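Local coordinates for ABC transporter substrate-binding protein (Rhizobium radiobacter, PDB 6TFX) that binds the opine mannopinic acid as the solute-binding protein of an ABC importer, in the periplasmic binding protein superfamily, at residues N225-W230 with A281-E286; P247-L252 with T458-T463. One frame throughout, in Å; residues are numbered along the deposited sequence.

Interaction 1 (N225-W230 with A281-E286); sequences NQDQRW and AKYRGE. With N72 ((2~{R})-2-[[(3~{R},4~{R},5~{S})-3,4,5,6-tetrakis(oxidanyl)-2-oxidanylidene-hexyl]amino]pentanedioic acid), chain C.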
ATOM      1  N   ASN A 225       5.192  15.843   1.368  1.00 21.44           N
ATOM      2  CA  ASN A 225       4.059  15.714   0.460  1.00 20.25           C
ATOM      3  C   ASN A 225       4.602  15.634  -0.976  1.00 22.25           C
ATOM      4  O   ASN A 225       5.819  15.485  -1.175  1.00 20.62           O
ATOM      5  CB  ASN A 225       3.033  16.834   0.664  1.00 22.47           C
ATOM      6  CG  ASN A 225       3.516  18.202   0.268  1.00 34.68           C
ATOM      7  OD1 ASN A 225       4.513  18.363  -0.455  1.00 26.60           O
ATOM      8  ND2 ASN A 225       2.782  19.227   0.701  1.00 36.84           N
ATOM      9  N   GLN A 226       3.709  15.697  -1.965  1.00 19.14           N
ATOM     10  CA  GLN A 226       4.126  15.522  -3.377  1.00 18.37           C
ATOM     11  C   GLN A 226       4.529  16.811  -4.079  1.00 23.48           C
ATOM     12  O   GLN A 226       4.913  16.783  -5.254  1.00 23.67           O
ATOM     13  CB  GLN A 226       2.994  14.834  -4.152  1.00 17.30           C
ATOM     14  CG  GLN A 226       2.653  13.425  -3.654  1.00 19.35           C
ATOM     15  CD  GLN A 226       1.879  13.414  -2.345  1.00 23.55           C
ATOM     16  OE1 GLN A 226       0.961  14.220  -2.125  1.00 24.66           O
ATOM     17  NE2 GLN A 226       2.270  12.527  -1.440  1.00 25.38           N
ATOM     18  N   ASP A 227       4.431  17.932  -3.376  1.00 21.24           N
ATOM     19  CA  ASP A 227       4.705  19.256  -3.934  1.00 21.66           C
ATOM     20  C   ASP A 227       6.197  19.595  -3.947  1.00 24.96           C
ATOM     21  O   ASP A 227       6.856  19.567  -2.904  1.00 25.28           O
ATOM     22  CB  ASP A 227       3.914  20.308  -3.149  1.00 24.09           C
ATOM     23  CG  ASP A 227       3.818  21.687  -3.782  1.00 43.90           C
ATOM     24  OD1 ASP A 227       4.641  21.995  -4.675  1.00 45.56           O
ATOM     25  OD2 ASP A 227       2.925  22.463  -3.376  1.00 53.80           O
ATOM     26  N   GLN A 228       6.723  19.945  -5.138  1.00 22.56           N
ATOM     27  CA  GLN A 228       8.131  20.315  -5.305  1.00 23.58           C
ATOM     28  C   GLN A 228       8.545  21.516  -4.443  1.00 29.07           C
ATOM     29  O   GLN A 228       9.708  21.602  -4.043  1.00 28.61           O
ATOM     30  CB  GLN A 228       8.494  20.531  -6.779  1.00 25.07           C
ATOM     31  CG  GLN A 228       7.724  21.650  -7.480  1.00 28.24           C
ATOM     32  CD  GLN A 228       8.108  21.713  -8.939  1.00 40.57           C
ATOM     33  OE1 GLN A 228       9.289  21.769  -9.285  1.00 35.22           O
ATOM     34  NE2 GLN A 228       7.124  21.675  -9.825  1.00 28.73           N
ATOM     35  N   ARG A 229       7.582  22.388  -4.103  1.00 26.96           N
ATOM     36  CA  ARG A 229       7.811  23.579  -3.278  1.00 27.67           C
ATOM     37  C   ARG A 229       8.224  23.193  -1.848  1.00 33.06           C
ATOM     38  O   ARG A 229       9.138  23.802  -1.267  1.00 32.95           O
ATOM     39  CB  ARG A 229       6.561  24.464  -3.288  1.00 30.67           C
ATOM     40  CG  ARG A 229       6.398  25.205  -4.633  1.00 41.63           C
ATOM     41  CD  ARG A 229       4.946  25.316  -5.089  1.00 55.13           C
ATOM     42  NE  ARG A 229       4.843  25.571  -6.532  1.00 63.06           N
ATOM     43  CZ  ARG A 229       4.620  24.637  -7.455  1.00 75.41           C
ATOM     44  NH1 ARG A 229       4.546  24.967  -8.739  1.00 60.07           N
ATOM     45  NH2 ARG A 229       4.462  23.364  -7.101  1.00 57.25           N
ATOM     46  N   TRP A 230       7.588  22.144  -1.305  1.00 29.31           N
ATOM     47  CA  TRP A 230       7.922  21.610   0.013  1.00 29.65           C
ATOM     48  C   TRP A 230       9.333  20.993  -0.098  1.00 32.73           C
ATOM     49  O   TRP A 230      10.211  21.255   0.735  1.00 31.95           O
ATOM     50  CB  TRP A 230       6.873  20.551   0.431  1.00 28.50           C
ATOM     51  CG  TRP A 230       7.255  19.839   1.689  1.00 30.27           C
ATOM     52  CD1 TRP A 230       6.959  20.217   2.968  1.00 33.72           C
ATOM     53  CD2 TRP A 230       8.066  18.658   1.793  1.00 30.02           C
ATOM     54  NE1 TRP A 230       7.552  19.358   3.865  1.00 33.58           N
ATOM     55  CE2 TRP A 230       8.249  18.397   3.170  1.00 34.12           C
ATOM     56  CE3 TRP A 230       8.676  17.803   0.854  1.00 31.15           C
ATOM     57  CZ2 TRP A 230       9.012  17.316   3.631  1.00 32.60           C
ATOM     58  CZ3 TRP A 230       9.426  16.730   1.311  1.00 32.53           C
ATOM     59  CH2 TRP A 230       9.597  16.502   2.683  1.00 33.16           C
ATOM     60  N   ALA A 281       1.596  16.255 -12.935  1.00 17.24           N
ATOM     61  CA  ALA A 281       3.001  15.840 -12.725  1.00 19.22           C
ATOM     62  C   ALA A 281       3.949  17.035 -12.879  1.00 23.54           C
ATOM     63  O   ALA A 281       4.862  17.191 -12.070  1.00 23.76           O
ATOM     64  CB  ALA A 281       3.367  14.732 -13.714  1.00 21.10           C
ATOM     65  N   LYS A 282       3.720  17.897 -13.892  1.00 19.74           N
ATOM     66  CA  LYS A 282       4.565  19.094 -14.111  1.00 19.78           C
ATOM     67  C   LYS A 282       4.445  20.052 -12.933  1.00 23.38           C
ATOM     68  O   LYS A 282       5.451  20.558 -12.450  1.00 25.18           O
ATOM     69  CB  LYS A 282       4.155  19.824 -15.403  1.00 25.14           C
ATOM     70  CG  LYS A 282       5.082  19.528 -16.579  1.00 54.55           C
ATOM     71  CD  LYS A 282       4.941  20.553 -17.709  1.00 67.02           C
ATOM     72  CE  LYS A 282       3.883  20.204 -18.735  1.00 76.49           C
ATOM     73  NZ  LYS A 282       4.330  19.132 -19.666  1.00 84.96           N
ATOM     74  N   TYR A 283       3.212  20.258 -12.434  1.00 20.01           N
ATOM     75  CA  TYR A 283       2.949  21.153 -11.300  1.00 20.50           C
ATOM     76  C   TYR A 283       3.585  20.626 -10.015  1.00 22.62           C
ATOM     77  O   TYR A 283       4.280  21.376  -9.310  1.00 22.64           O
ATOM     78  CB  TYR A 283       1.431  21.332 -11.107  1.00 21.85           C
ATOM     79  CG  TYR A 283       1.071  22.054  -9.827  1.00 24.58           C
ATOM     80  CD1 TYR A 283       1.283  23.424  -9.692  1.00 27.08           C
ATOM     81  CD2 TYR A 283       0.516  21.370  -8.750  1.00 25.94           C
ATOM     82  CE1 TYR A 283       1.009  24.082  -8.496  1.00 27.55           C
ATOM     83  CE2 TYR A 283       0.229  22.019  -7.550  1.00 27.93           C
ATOM     84  CZ  TYR A 283       0.453  23.382  -7.437  1.00 38.31           C
ATOM     85  OH  TYR A 283       0.138  24.049  -6.275  1.00 42.92           O
ATOM     86  N   ARG A 284       3.319  19.342  -9.689  1.00 18.89           N
ATOM     87  CA  ARG A 284       3.844  18.742  -8.450  1.00 18.76           C
ATOM     88  C   ARG A 284       5.347  18.522  -8.480  1.00 22.00           C
ATOM     89  O   ARG A 284       5.985  18.639  -7.440  1.00 22.61           O
ATOM     90  CB  ARG A 284       3.119  17.440  -8.113  1.00 17.83           C
ATOM     91  CG  ARG A 284       1.693  17.691  -7.644  1.00 18.54           C
ATOM     92  CD  ARG A 284       0.988  16.391  -7.279  1.00 20.11           C
ATOM     93  NE  ARG A 284       0.014  16.642  -6.221  1.00 17.86           N
ATOM     94  CZ  ARG A 284      -0.598  15.691  -5.514  1.00 20.13           C
ATOM     95  NH1 ARG A 284      -0.381  14.405  -5.782  1.00 16.46           N
ATOM     96  NH2 ARG A 284      -1.433  16.021  -4.532  1.00 17.79           N
ATOM     97  N   GLY A 285       5.895  18.222  -9.657  1.00 20.11           N
ATOM     98  CA  GLY A 285       7.338  18.044  -9.849  1.00 21.12           C
ATOM     99  C   GLY A 285       7.684  16.654 -10.335  1.00 24.69           C
ATOM    100  O   GLY A 285       7.237  15.650  -9.751  1.00 21.76           O
ATOM    101  N   GLU A 286       8.520  16.588 -11.387  1.00 22.18           N
ATOM    102  CA  GLU A 286       8.884  15.338 -12.061  1.00 23.46           C
ATOM    103  C   GLU A 286       9.862  14.429 -11.311  1.00 26.87           C
ATOM    104  O   GLU A 286       9.993  13.265 -11.697  1.00 28.11           O
ATOM    105  CB  GLU A 286       9.405  15.614 -13.485  1.00 26.20           C
ATOM    106  CG  GLU A 286       8.328  15.458 -14.545  1.00 46.05           C
ATOM    107  CD  GLU A 286       7.718  16.725 -15.118  1.00 79.10           C
ATOM    108  OE1 GLU A 286       7.895  17.815 -14.525  1.00 83.09           O
ATOM    109  OE2 GLU A 286       7.049  16.619 -16.171  1.00 73.10           O
TER
HETATM  110  OAB N72 C 601      -1.020  12.697  -3.639  1.00 21.50           O
HETATM  111  CAF N72 C 601      -1.436  11.317  -3.657  1.00 20.18           C
HETATM  112  CAG N72 C 601      -1.596  10.605  -2.272  1.00 24.02           C
HETATM  113  OAC N72 C 601      -0.990  11.291  -1.225  1.00 19.48           O
HETATM  114  CAH N72 C 601      -1.389   9.094  -2.400  1.00 18.82           C
HETATM  115  OAM N72 C 601      -0.807   8.531  -3.513  1.00 15.25           O
HETATM  116  CAI N72 C 601      -0.742   8.055  -1.505  1.00 24.60           C
HETATM  117  OAD N72 C 601       0.316   8.624  -0.765  1.00 17.85           O
HETATM  118  CAJ N72 C 601      -1.762   7.223  -0.767  1.00 17.64           C
HETATM  119  OAE N72 C 601      -2.911   7.113  -1.266  1.00 16.87           O
HETATM  120  CAK N72 C 601      -1.403   6.577   0.601  1.00 16.54           C
HETATM  121  N   N72 C 601      -1.319   5.140   0.494  1.00 16.42           N
HETATM  122  CA  N72 C 601      -2.218   4.282   1.169  1.00 24.14           C
HETATM  123  C   N72 C 601      -3.461   4.873   1.773  1.00 18.56           C
HETATM  124  O   N72 C 601      -4.665   5.042   1.327  1.00 16.41           O
HETATM  125  CB  N72 C 601      -2.412   2.998   0.358  1.00 20.82           C
HETATM  126  CG  N72 C 601      -3.679   2.165   0.556  1.00 16.80           C
HETATM  127  CD  N72 C 601      -3.478   0.675   0.269  1.00 18.84           C
HETATM  128  OE1 N72 C 601      -2.355   0.104   0.452  1.00 17.16           O
HETATM  129  OE2 N72 C 601      -4.457   0.012  -0.139  1.00 16.65           O
HETATM  130  OXT N72 C 601      -3.088   5.143   2.930  1.00 17.33           O
HETATM  131  O   HOH W   1       8.057  21.205 -12.737  1.00 40.35           O

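Interaction 2 (P247-L252 with T458-T463); sequences PAELNL and TENLGT. With N72 ((2~{R})-2-[[(3~{R},4~{R},5~{S})-3,4,5,6-tetrakis(oxidanyl)-2-oxidanylidene-hexyl]amino]pentanedioic acid), chain C.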
ATOM      1  N   PRO A 247       8.003   1.929  -3.522  1.00 16.61           N
ATOM      2  CA  PRO A 247       7.491   2.076  -4.886  1.00 16.44           C
ATOM      3  C   PRO A 247       6.625   3.337  -5.016  1.00 19.66           C
ATOM      4  O   PRO A 247       6.072   3.862  -4.034  1.00 19.55           O
ATOM      5  CB  PRO A 247       6.638   0.812  -5.072  1.00 19.14           C
ATOM      6  CG  PRO A 247       6.162   0.451  -3.713  1.00 21.69           C
ATOM      7  CD  PRO A 247       7.219   0.952  -2.737  1.00 18.62           C
ATOM      8  N   ALA A 248       6.494   3.805  -6.239  1.00 16.34           N
ATOM      9  CA  ALA A 248       5.595   4.916  -6.513  1.00 14.20           C
ATOM     10  C   ALA A 248       4.158   4.402  -6.410  1.00 18.07           C
ATOM     11  O   ALA A 248       3.833   3.306  -6.895  1.00 16.94           O
ATOM     12  CB  ALA A 248       5.860   5.454  -7.898  1.00 14.91           C
ATOM     13  N   GLU A 249       3.297   5.178  -5.736  1.00 14.58           N
ATOM     14  CA  GLU A 249       1.898   4.770  -5.596  1.00 13.57           C
ATOM     15  C   GLU A 249       1.088   5.430  -6.708  1.00 17.10           C
ATOM     16  O   GLU A 249       1.189   6.649  -6.888  1.00 16.98           O
ATOM     17  CB  GLU A 249       1.363   5.237  -4.227  1.00 15.04           C
ATOM     18  CG  GLU A 249       2.074   4.561  -3.071  1.00 15.32           C
ATOM     19  CD  GLU A 249       1.497   5.021  -1.749  1.00 23.40           C
ATOM     20  OE1 GLU A 249       1.874   6.119  -1.284  1.00 21.16           O
ATOM     21  OE2 GLU A 249       0.651   4.292  -1.188  1.00 19.96           O
ATOM     22  N   LEU A 250       0.330   4.637  -7.475  1.00 14.54           N
ATOM     23  CA  LEU A 250      -0.465   5.201  -8.573  1.00 13.65           C
ATOM     24  C   LEU A 250      -1.823   5.627  -8.074  1.00 16.77           C
ATOM     25  O   LEU A 250      -2.532   4.818  -7.451  1.00 14.65           O
ATOM     26  CB  LEU A 250      -0.663   4.154  -9.690  1.00 13.59           C
ATOM     27  CG  LEU A 250      -1.596   4.496 -10.864  1.00 17.81           C
ATOM     28  CD1 LEU A 250      -1.150   5.740 -11.617  1.00 17.65           C
ATOM     29  CD2 LEU A 250      -1.715   3.325 -11.807  1.00 17.40           C
ATOM     30  N   ASN A 251      -2.213   6.870  -8.432  1.00 15.93           N
ATOM     31  CA  ASN A 251      -3.512   7.432  -8.095  1.00 15.61           C
ATOM     32  C   ASN A 251      -4.417   7.282  -9.303  1.00 16.34           C
ATOM     33  O   ASN A 251      -3.997   7.620 -10.416  1.00 15.79           O
ATOM     34  CB  ASN A 251      -3.363   8.927  -7.788  1.00 14.47           C
ATOM     35  CG  ASN A 251      -2.301   9.170  -6.745  1.00 18.05           C
ATOM     36  OD1 ASN A 251      -1.222   9.742  -7.031  1.00 18.84           O
ATOM     37  ND2 ASN A 251      -2.559   8.696  -5.544  1.00 13.17           N
ATOM     38  N   LEU A 252      -5.627   6.773  -9.097  1.00 13.79           N
ATOM     39  CA  LEU A 252      -6.586   6.652 -10.195  1.00 13.53           C
ATOM     40  C   LEU A 252      -7.929   7.134  -9.711  1.00 16.35           C
ATOM     41  O   LEU A 252      -8.207   7.028  -8.505  1.00 13.47           O
ATOM     42  CB  LEU A 252      -6.793   5.191 -10.595  1.00 13.68           C
ATOM     43  CG  LEU A 252      -5.593   4.489 -11.233  1.00 16.56           C
ATOM     44  CD1 LEU A 252      -5.085   3.358 -10.325  1.00 16.69           C
ATOM     45  CD2 LEU A 252      -5.981   3.926 -12.584  1.00 18.04           C
ATOM     46  N   THR A 458      -1.401  10.488 -11.663  1.00 15.51           N
ATOM     47  CA  THR A 458       0.045  10.390 -11.501  1.00 14.76           C
ATOM     48  C   THR A 458       0.357   9.261 -10.513  1.00 17.78           C
ATOM     49  O   THR A 458      -0.521   8.850  -9.740  1.00 16.38           O
ATOM     50  CB  THR A 458       0.556  11.702 -10.877  1.00 19.47           C
ATOM     51  OG1 THR A 458      -0.260  12.003  -9.724  1.00 17.57           O
ATOM     52  CG2 THR A 458       0.552  12.856 -11.871  1.00 19.67           C
ATOM     53  N   GLU A 459       1.632   8.815 -10.488  1.00 15.31           N
ATOM     54  CA  GLU A 459       2.131   7.934  -9.442  1.00 13.91           C
ATOM     55  C   GLU A 459       3.162   8.799  -8.707  1.00 16.91           C
ATOM     56  O   GLU A 459       3.817   9.645  -9.349  1.00 16.70           O
ATOM     57  CB  GLU A 459       2.736   6.614  -9.965  1.00 14.79           C
ATOM     58  CG  GLU A 459       3.950   6.774 -10.859  1.00 19.44           C
ATOM     59  CD  GLU A 459       4.420   5.493 -11.523  1.00 27.83           C
ATOM     60  OE1 GLU A 459       3.774   4.438 -11.333  1.00 20.24           O
ATOM     61  OE2 GLU A 459       5.417   5.560 -12.278  1.00 27.33           O
ATOM     62  N   ASN A 460       3.272   8.642  -7.381  1.00 14.98           N
ATOM     63  CA  ASN A 460       4.239   9.449  -6.638  1.00 14.80           C
ATOM     64  C   ASN A 460       5.103   8.579  -5.703  1.00 17.25           C
ATOM     65  O   ASN A 460       4.594   7.698  -4.999  1.00 15.76           O
ATOM     66  CB  ASN A 460       3.529  10.513  -5.771  1.00 16.12           C
ATOM     67  CG  ASN A 460       2.186  10.071  -5.218  1.00 18.64           C
ATOM     68  OD1 ASN A 460       2.071   9.176  -4.343  1.00 17.25           O
ATOM     69  ND2 ASN A 460       1.157  10.644  -5.766  1.00 14.01           N
ATOM     70  N   LEU A 461       6.395   8.888  -5.654  1.00 15.60           N
ATOM     71  CA  LEU A 461       7.264   8.228  -4.696  1.00 15.91           C
ATOM     72  C   LEU A 461       6.886   8.774  -3.304  1.00 18.05           C
ATOM     73  O   LEU A 461       6.317   9.875  -3.218  1.00 17.29           O
ATOM     74  CB  LEU A 461       8.730   8.624  -4.984  1.00 16.60           C
ATOM     75  CG  LEU A 461       9.267   8.118  -6.306  1.00 19.79           C
ATOM     76  CD1 LEU A 461      10.625   8.740  -6.599  1.00 20.51           C
ATOM     77  CD2 LEU A 461       9.395   6.598  -6.280  1.00 19.22           C
ATOM     78  N   GLY A 462       7.212   8.030  -2.248  1.00 16.24           N
ATOM     79  CA  GLY A 462       6.983   8.517  -0.889  1.00 17.15           C
ATOM     80  C   GLY A 462       8.022   9.592  -0.611  1.00 20.58           C
ATOM     81  O   GLY A 462       9.145   9.491  -1.091  1.00 20.79           O
ATOM     82  N   THR A 463       7.664  10.648   0.112  1.00 16.63           N
ATOM     83  CA  THR A 463       8.609  11.741   0.385  1.00 17.21           C
ATOM     84  C   THR A 463       8.689  11.934   1.889  1.00 20.15           C
ATOM     85  O   THR A 463       7.665  12.117   2.539  1.00 19.56           O
ATOM     86  CB  THR A 463       8.169  13.055  -0.287  1.00 25.62           C
ATOM     87  OG1 THR A 463       6.813  13.313   0.065  1.00 27.74           O
ATOM     88  CG2 THR A 463       8.313  13.022  -1.796  1.00 22.30           C
TER
HETATM   89  OAB N72 C 601      -1.020  12.697  -3.639  1.00 21.50           O
HETATM   90  CAF N72 C 601      -1.436  11.317  -3.657  1.00 20.18           C
HETATM   91  CAG N72 C 601      -1.596  10.605  -2.272  1.00 24.02           C
HETATM   92  OAC N72 C 601      -0.990  11.291  -1.225  1.00 19.48           O
HETATM   93  CAH N72 C 601      -1.389   9.094  -2.400  1.00 18.82           C
HETATM   94  OAM N72 C 601      -0.807   8.531  -3.513  1.00 15.25           O
HETATM   95  CAI N72 C 601      -0.742   8.055  -1.505  1.00 24.60           C
HETATM   96  OAD N72 C 601       0.316   8.624  -0.765  1.00 17.85           O
HETATM   97  CAJ N72 C 601      -1.762   7.223  -0.767  1.00 17.64           C
HETATM   98  OAE N72 C 601      -2.911   7.113  -1.266  1.00 16.87           O
HETATM   99  CAK N72 C 601      -1.403   6.577   0.601  1.00 16.54           C
HETATM  100  N   N72 C 601      -1.319   5.140   0.494  1.00 16.42           N
HETATM  101  CA  N72 C 601      -2.218   4.282   1.169  1.00 24.14           C
HETATM  102  C   N72 C 601      -3.461   4.873   1.773  1.00 18.56           C
HETATM  103  O   N72 C 601      -4.665   5.042   1.327  1.00 16.41           O
HETATM  104  CB  N72 C 601      -2.412   2.998   0.358  1.00 20.82           C
HETATM  105  CG  N72 C 601      -3.679   2.165   0.556  1.00 16.80           C
HETATM  106  CD  N72 C 601      -3.478   0.675   0.269  1.00 18.84           C
HETATM  107  OE1 N72 C 601      -2.355   0.104   0.452  1.00 17.16           O
HETATM  108  OE2 N72 C 601      -4.457   0.012  -0.139  1.00 16.65           O
HETATM  109  OXT N72 C 601      -3.088   5.143   2.930  1.00 17.33           O
HETATM  110  O   HOH W   2       3.823   7.662  -2.243  1.00 21.84           O

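Interaction 1 (N225-W230 with A281-E286)
Gln226 and Arg284 lie side by side where the N-capped start of helix 228-235 meets the C-terminal end of helix 277-284, at the end of the opine pocket that receives the ligand's terminal hydroxyl, OAB. Gln226 CB packs over one face of the Arg284 guanidinium, and Arg284 NH1 donates a hydrogen bond of 2.8 Å to OAB. Gln226 OE1 lies 2.9 Å from the same OAB, at best a weak hydrogen bond. Packing is tight at Gly285: at its phi of 119° a side chain would jam against the preceding carbonyl O and run into Gln228 CB. Gln228 sets CG between its backbone N and carbonyl carbon (chi1 61°) and extends beyond it, which carries NE2 to the end of helix 277-284. The outer part is looser and faces solvent, with exposed Arg229 laying its guanidinium flat on the Tyr283 ring, planes 25° apart. Asp227 OD1 caps the helix through Arg229 N and also forms a salt bridge with Arg229 NH2, from opposite faces of the carboxylate plane. A water links Gln228 NE2 to Lys282 O. Tyr283 O is gripped from both faces of its carbonyl plane, by Gln228 NE2 at 2.9 Å and Arg229 NH2 at 3.0 Å.

Interaction 2 (P247-L252 with T458-T463)
Strands 248-252 and 458-463 run antiparallel in the mixed sheet beside the opine pocket, and the pair Glu249 and Asn460 turns its side chains toward the ligand. Their backbones form a hydrogen-bonded pair, Glu249 N to Asn460 O and Asn460 N to Glu249 O, both 2.9 Å. The next bond runs from Asn251 N to Thr458 O. Between these, Leu250 and Glu459 form a non-hydrogen-bonded pair with CA atoms 3.9 Å apart, their side chains on the face turned from the ligand; Glu459 CG rests on Ala248 CB, while OE2 is held by Ser298. Leu461 CD2 also comes up against Ala248 CB, at 4.1 Å.

On the ligand side, Glu249 stretches straight beyond CG (chi2 -179°), which carries its carboxylate out to the middle of the opine. OE2 receives the ligand's secondary amine N at 2.7 Å, and OE1 takes the hydroxyl OAD at 3.0 Å, so both oxygens are used. Asn460 turns its CG in between its own backbone N and carbonyl carbon (chi1 34°), where OD1 accepts from ligand OAM at 3.1 Å. The Asn251 side chain crosses that of Asn460 at about a right angle, close to the same OAM. A water lies between Glu249 OE1 and Asn460 O, in reach of both.

A carboxylate set against the amine, which is probably protonated, would add charge attraction to the bond. The carboxylate answers the amine and one hydroxyl, the Asn460 amide the next hydroxyl, so this face of the sheet reads the join between amine and polyhydroxy chain.

Interactions 1 and 2 have centres 12 Å apart and share the ligand: 225-230 with 281-286 meets the terminal hydroxyl OAB of the sugar-derived chain, while 247-252 with 458-463 holds its middle and the amine. They also touch directly. Gln226 CG packs on Asn460 CB at 3.7 Å, and Thr463 OG1 lies 2.7 Å from Asn225 O, a probable hydrogen bond between strand 454-467 and the turn before helix 228-235. Farther back, Thr458 CG2 is 3.7 Å from Ala281 N. Helix 277-284 is thus seated against the strand that carries Asn460. Tyr384, His367, His371 and Arg388 supply further hydrogen bonds to the opine.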